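Local coordinates for epimerase family protein SDR39U1 (Homo sapiens, PDB 4B4O), which probably acts as an NADP-dependent oxidoreductase of the short-chain dehydrogenase/reductase family, binding NADPH in a Rossmann-type fold, at residues S47-C52 / Q87-A92; N225-Q230 / P282-A287. The protein carries 3 engineered substitutions. All coordinates share one frame; numbering follows the deposited sequence. Where two conformers were deposited one is given.

Contact 1: residues S47-C52 / Q87-A92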
loop_
_atom_site.group_PDB
_atom_site.type_symbol
_atom_site.label_atom_id
_atom_site.label_comp_id
_atom_site.label_asym_id
_atom_site.label_seq_id
_atom_site.Cartn_x
_atom_site.Cartn_y
_atom_site.Cartn_z
ATOM N N SER A 47 -7.975 -5.079 -26.543
ATOM C CA SER A 47 -9.369 -5.512 -26.630
ATOM C C SER A 47 -10.254 -4.996 -25.494
ATOM O O SER A 47 -11.450 -5.235 -25.501
ATOM C CB SER A 47 -9.443 -7.035 -26.738
ATOM O OG SER A 47 -8.604 -7.653 -25.783
ATOM N N GLY A 48 -9.691 -4.256 -24.543
ATOM C CA GLY A 48 -10.514 -3.508 -23.595
ATOM C C GLY A 48 -10.743 -4.196 -22.274
ATOM O O GLY A 48 -10.147 -5.231 -21.979
ATOM N N LEU A 49 -11.618 -3.612 -21.472
ATOM C CA LEU A 49 -11.851 -4.086 -20.112
ATOM C C LEU A 49 -12.687 -5.369 -20.144
ATOM O O LEU A 49 -13.761 -5.374 -20.727
ATOM C CB LEU A 49 -12.577 -2.998 -19.314
ATOM C CG LEU A 49 -12.597 -3.121 -17.785
ATOM C CD1 LEU A 49 -11.291 -2.693 -17.117
ATOM C CD2 LEU A 49 -13.762 -2.327 -17.209
ATOM N N PRO A 50 -12.198 -6.469 -19.545
ATOM C CA PRO A 50 -13.038 -7.667 -19.472
ATOM C C PRO A 50 -14.206 -7.449 -18.542
ATOM O O PRO A 50 -14.187 -6.503 -17.742
ATOM C CB PRO A 50 -12.108 -8.742 -18.905
ATOM C CG PRO A 50 -10.990 -8.007 -18.254
ATOM C CD PRO A 50 -10.867 -6.683 -18.952
ATOM N N SER A 51 -15.219 -8.304 -18.644
ATOM C CA SER A 51 -16.421 -8.164 -17.806
ATOM C C SER A 51 -16.026 -8.179 -16.327
ATOM O O SER A 51 -15.364 -9.109 -15.858
ATOM C CB SER A 51 -17.446 -9.262 -18.085
ATOM O OG SER A 51 -17.688 -9.412 -19.467
ATOM N N CYS A 52 -16.383 -7.109 -15.629
ATOM C CA CYS A 52 -16.150 -7.036 -14.222
ATOM C C CYS A 52 -17.078 -6.011 -13.585
ATOM O O CYS A 52 -17.493 -5.037 -14.228
ATOM C CB CYS A 52 -14.690 -6.690 -13.929
ATOM S SG CYS A 52 -14.175 -5.086 -14.570
ATOM N N GLN A 87 -3.613 4.708 -15.680
ATOM C CA GLN A 87 -4.285 5.459 -16.750
ATOM C C GLN A 87 -4.938 4.506 -17.721
ATOM O O GLN A 87 -6.031 4.752 -18.216
ATOM C CB GLN A 87 -3.271 6.371 -17.446
ATOM C CG GLN A 87 -3.825 7.187 -18.599
ATOM C CD GLN A 87 -3.524 8.690 -18.469
ATOM O OE1 GLN A 87 -2.975 9.338 -19.394
ATOM N NE2 GLN A 87 -3.896 9.258 -17.315
ATOM N N LEU A 88 -4.275 3.381 -17.954
ATOM C CA LEU A 88 -4.745 2.385 -18.907
ATOM C C LEU A 88 -6.045 1.765 -18.417
ATOM O O LEU A 88 -6.966 1.522 -19.195
ATOM C CB LEU A 88 -3.682 1.298 -19.085
ATOM C CG LEU A 88 -3.434 0.697 -20.479
ATOM C CD1 LEU A 88 -3.681 1.632 -21.653
ATOM C CD2 LEU A 88 -1.984 0.181 -20.505
ATOM N N LEU A 89 -6.104 1.498 -17.120
ATOM C CA LEU A 89 -7.316 0.997 -16.490
ATOM C C LEU A 89 -8.419 2.046 -16.494
ATOM O O LEU A 89 -9.577 1.743 -16.806
ATOM C CB LEU A 89 -7.027 0.540 -15.049
ATOM C CG LEU A 89 -6.636 -0.935 -14.899
ATOM C CD1 LEU A 89 -6.098 -1.295 -13.513
ATOM C CD2 LEU A 89 -7.839 -1.792 -15.263
ATOM N N ALA A 90 -8.061 3.276 -16.143
ATOM C CA ALA A 90 -9.007 4.396 -16.138
ATOM C C ALA A 90 -9.688 4.604 -17.497
ATOM O O ALA A 90 -10.903 4.665 -17.583
ATOM C CB ALA A 90 -8.295 5.666 -15.705
ATOM N N LYS A 91 -8.887 4.679 -18.548
ATOM C CA LYS A 91 -9.411 4.829 -19.897
ATOM C C LYS A 91 -10.267 3.637 -20.319
ATOM O O LYS A 91 -11.267 3.800 -21.010
ATOM C CB LYS A 91 -8.283 5.080 -20.900
ATOM C CG LYS A 91 -7.621 6.438 -20.706
ATOM C CD LYS A 91 -6.564 6.728 -21.771
ATOM C CE LYS A 91 -5.900 8.111 -21.598
ATOM N NZ LYS A 91 -5.592 8.730 -22.932
ATOM N N ALA A 92 -9.885 2.440 -19.884
ATOM C CA ALA A 92 -10.639 1.226 -20.211
ATOM C C ALA A 92 -12.007 1.243 -19.553
ATOM O O ALA A 92 -13.004 0.868 -20.177
ATOM C CB ALA A 92 -9.861 -0.013 -19.807
#
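In the Rossmann-type half of this protein, Leu49 packs against Leu89 and Ala92 where the loop leading into strand 54-57 passes close to helix 72-95. The approach is a worked example of how one leucine can pack a loop on a helix without any hydrogen bond between the two. Helix 41-47 has just ended: Ser47 OG bonds back to Glu43 O, and Gly48, with a positive phi of 97°, turns the chain out of the helical path. One residue later the backbone lies nearest the helix, with Leu49 CA 5.4 Å from Ala92 CA. The CB of Leu49 is directed at the helix and sits 4.0 Å from Ala92 O and 4.1 Å from Ala92 CB, so the methyl of the alanine lies against the root of the leucine. Because CG is anti to the backbone N (chi1 -164°), the branch reaches on from there, and CD1 alone makes the outer contacts. Leu49 CD1 is 4.1 Å from Ala92 CB and 4.0 Å from Leu89 CD2. The two leucines cross at about a right angle, and they meet methyl to methyl at their ends; the bond leaving Leu89 CA does not itself aim at the loop. The spacings between side-chain carbons are those of ordinary apolar packing. Leu4 of strand 2-6 and Ala96 and Pro100, beyond the helix, also touch Leu49, while Trp41 and Leu44 of helix 41-47 press on Leu89. The side chain of Leu89 remains about 10 Å from the bound NADPH, so the contact is structural packing away from the cofactor. Helix 72-95 is the connection of a beta-alpha-beta crossover between the parallel strands 54-57 and 102-108, lying against the sheet as in the Rossmann fold.

Contact 2: residues N225-Q230 / P282-A287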
loop_
_atom_site.group_PDB
_atom_site.type_symbol
_atom_site.label_atom_id
_atom_site.label_comp_id
_atom_site.label_asym_id
_atom_site.label_seq_id
_atom_site.Cartn_x
_atom_site.Cartn_y
_atom_site.Cartn_z
ATOM N N ASN A 225 8.731 4.372 15.284
ATOM C CA ASN A 225 9.668 3.343 14.852
ATOM C C ASN A 225 10.366 2.624 16.017
ATOM O O ASN A 225 10.557 1.418 15.953
ATOM C CB ASN A 225 10.713 3.936 13.897
ATOM C CG ASN A 225 11.825 2.970 13.561
ATOM O OD1 ASN A 225 12.771 2.805 14.334
ATOM N ND2 ASN A 225 11.713 2.311 12.408
ATOM N N ALA A 226 10.748 3.365 17.068
ATOM C CA ALA A 226 11.329 2.754 18.277
ATOM C C ALA A 226 10.355 1.764 18.879
ATOM O O ALA A 226 10.741 0.646 19.235
ATOM C CB ALA A 226 11.698 3.793 19.314
ATOM N N GLU A 227 9.085 2.151 18.976
ATOM C CA GLU A 227 8.048 1.240 19.533
ATOM C C GLU A 227 7.840 -0.006 18.648
ATOM O O GLU A 227 7.699 -1.111 19.150
ATOM C CB GLU A 227 6.714 1.984 19.791
ATOM C CG GLU A 227 5.533 1.091 20.239
ATOM C CD GLU A 227 4.165 1.810 20.207
ATOM O OE1 GLU A 227 4.175 3.075 20.358
ATOM O OE2 GLU A 227 3.095 1.148 20.012
ATOM N N PHE A 228 7.881 0.177 17.337
ATOM C CA PHE A 228 7.853 -0.956 16.416
ATOM C C PHE A 228 8.991 -1.974 16.644
ATOM O O PHE A 228 8.758 -3.179 16.697
ATOM C CB PHE A 228 7.897 -0.476 14.945
ATOM C CG PHE A 228 8.195 -1.572 13.974
ATOM C CD1 PHE A 228 7.212 -2.475 13.631
ATOM C CD2 PHE A 228 9.468 -1.744 13.471
ATOM C CE1 PHE A 228 7.479 -3.517 12.774
ATOM C CE2 PHE A 228 9.755 -2.799 12.618
ATOM C CZ PHE A 228 8.755 -3.684 12.263
ATOM N N ALA A 229 10.219 -1.490 16.725
ATOM C CA ALA A 229 11.363 -2.374 16.888
ATOM C C ALA A 229 11.242 -3.159 18.186
ATOM O O ALA A 229 11.474 -4.371 18.224
ATOM C CB ALA A 229 12.676 -1.585 16.835
ATOM N N GLN A 230 10.887 -2.455 19.249
ATOM C CA GLN A 230 10.773 -3.048 20.571
ATOM C C GLN A 230 9.672 -4.121 20.619
ATOM O O GLN A 230 9.911 -5.232 21.082
ATOM C CB GLN A 230 10.534 -1.935 21.589
ATOM C CG GLN A 230 10.345 -2.383 23.022
ATOM C CD GLN A 230 9.891 -1.194 23.931
ATOM O OE1 GLN A 230 10.561 -0.144 24.026
ATOM N NE2 GLN A 230 8.718 -1.362 24.591
ATOM N N PRO A 282 -5.932 -3.880 15.021
ATOM C CA PRO A 282 -5.711 -2.444 15.230
ATOM C C PRO A 282 -4.508 -2.079 16.127
ATOM O O PRO A 282 -3.988 -0.983 16.020
ATOM C CB PRO A 282 -7.008 -2.002 15.936
ATOM C CG PRO A 282 -7.456 -3.208 16.659
ATOM C CD PRO A 282 -7.120 -4.355 15.743
ATOM N N GLU A 283 -4.117 -2.996 16.999
ATOM C CA GLU A 283 -3.041 -2.749 17.955
ATOM C C GLU A 283 -1.782 -3.448 17.432
ATOM O O GLU A 283 -1.836 -4.577 16.943
ATOM C CB GLU A 283 -3.433 -3.211 19.372
ATOM C CG GLU A 283 -2.541 -2.667 20.507
ATOM C CD GLU A 283 -1.340 -3.560 20.846
ATOM O OE1 GLU A 283 -1.553 -4.758 21.197
ATOM O OE2 GLU A 283 -0.184 -3.068 20.758
ATOM N N LEU A 284 -0.640 -2.769 17.518
ATOM C CA LEU A 284 0.590 -3.256 16.881
ATOM C C LEU A 284 1.069 -4.592 17.413
ATOM O O LEU A 284 1.536 -5.445 16.660
ATOM C CB LEU A 284 1.714 -2.212 17.009
ATOM C CG LEU A 284 3.024 -2.486 16.259
ATOM C CD1 LEU A 284 2.833 -2.726 14.760
ATOM C CD2 LEU A 284 3.911 -1.280 16.531
ATOM N N GLY A 285 1.001 -4.756 18.724
ATOM C CA GLY A 285 1.360 -6.013 19.362
ATOM C C GLY A 285 0.594 -7.177 18.783
ATOM O O GLY A 285 1.165 -8.197 18.471
ATOM N N ALA A 286 -0.718 -7.041 18.669
ATOM C CA ALA A 286 -1.538 -8.130 18.142
ATOM C C ALA A 286 -1.148 -8.445 16.702
ATOM O O ALA A 286 -1.131 -9.608 16.319
ATOM C CB ALA A 286 -3.015 -7.788 18.240
ATOM N N ALA A 287 -0.845 -7.406 15.921
ATOM C CA ALA A 287 -0.459 -7.571 14.532
ATOM C C ALA A 287 0.848 -8.345 14.410
ATOM O O ALA A 287 0.929 -9.316 13.650
ATOM C CB ALA A 287 -0.357 -6.226 13.842
#
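The ring of Phe228 stacks with that of Phe190 and meets that of Phe232 with the planes at about 35°, while Met168 and Met171 of helix 166-176 also touch it; Leu284 comes instead to the root of this side chain. Leu284 CD2 is 4.0 Å from Phe228 CA and 4.4 Å from Phe228 CB. The ring itself stands slightly farther off, Phe228 CD1 being 4.5 Å from Leu284 CD1. A second flat group borders the CD2 methyl of Leu284: the carboxylate of Glu227, carried out on a nearly extended chain, brings OE2 to 4.3 Å from Leu284 CD2. In Leu284, CG lies opposite the amide nitrogen about the first torsion (chi1 -173°), which carries the methyls toward helix 225-236. The contact joins two helices of the C-terminal part, a region that in related epimerase-type enzymes commonly helps form the substrate side of the cleft. Leu284 is the first residue of helix 284-293, and Glu283 occupies the N-cap. In the conformer given, Glu283 OE2 accepts a hydrogen bond from the amide N of Gly285 at 2.9 Å, the N-H arriving from above the carboxylate plane; a second conformer makes this cap less certain. In the same conformer Glu227 OE2 lies 5.4 Å from Glu283 OE2, and the two carboxylates may disfavour each other. Leu284 also touches Ala223 in a loop and Trp192 of strand 192-194.

From the N terminus, the chain makes strands 2-6, 26-31 and 38-40 and helix 41-47 before contact 1 opens; the contact closes on helix 72-95, after 34 intervening residues that include strand 54-57. The chain then lays down strand 102-108 and the later strands of the parallel sheet. Contact 2 opens only at helix 225-236 and closes on helix 284-293, around an insert of 51 residues with helices and no strand. The two loops are in series, neither nested nor crossed. Their centres lie 39 Å apart, on opposite sides of the chain's centre: one within the nucleotide-binding half, the other in the helical C-terminal part.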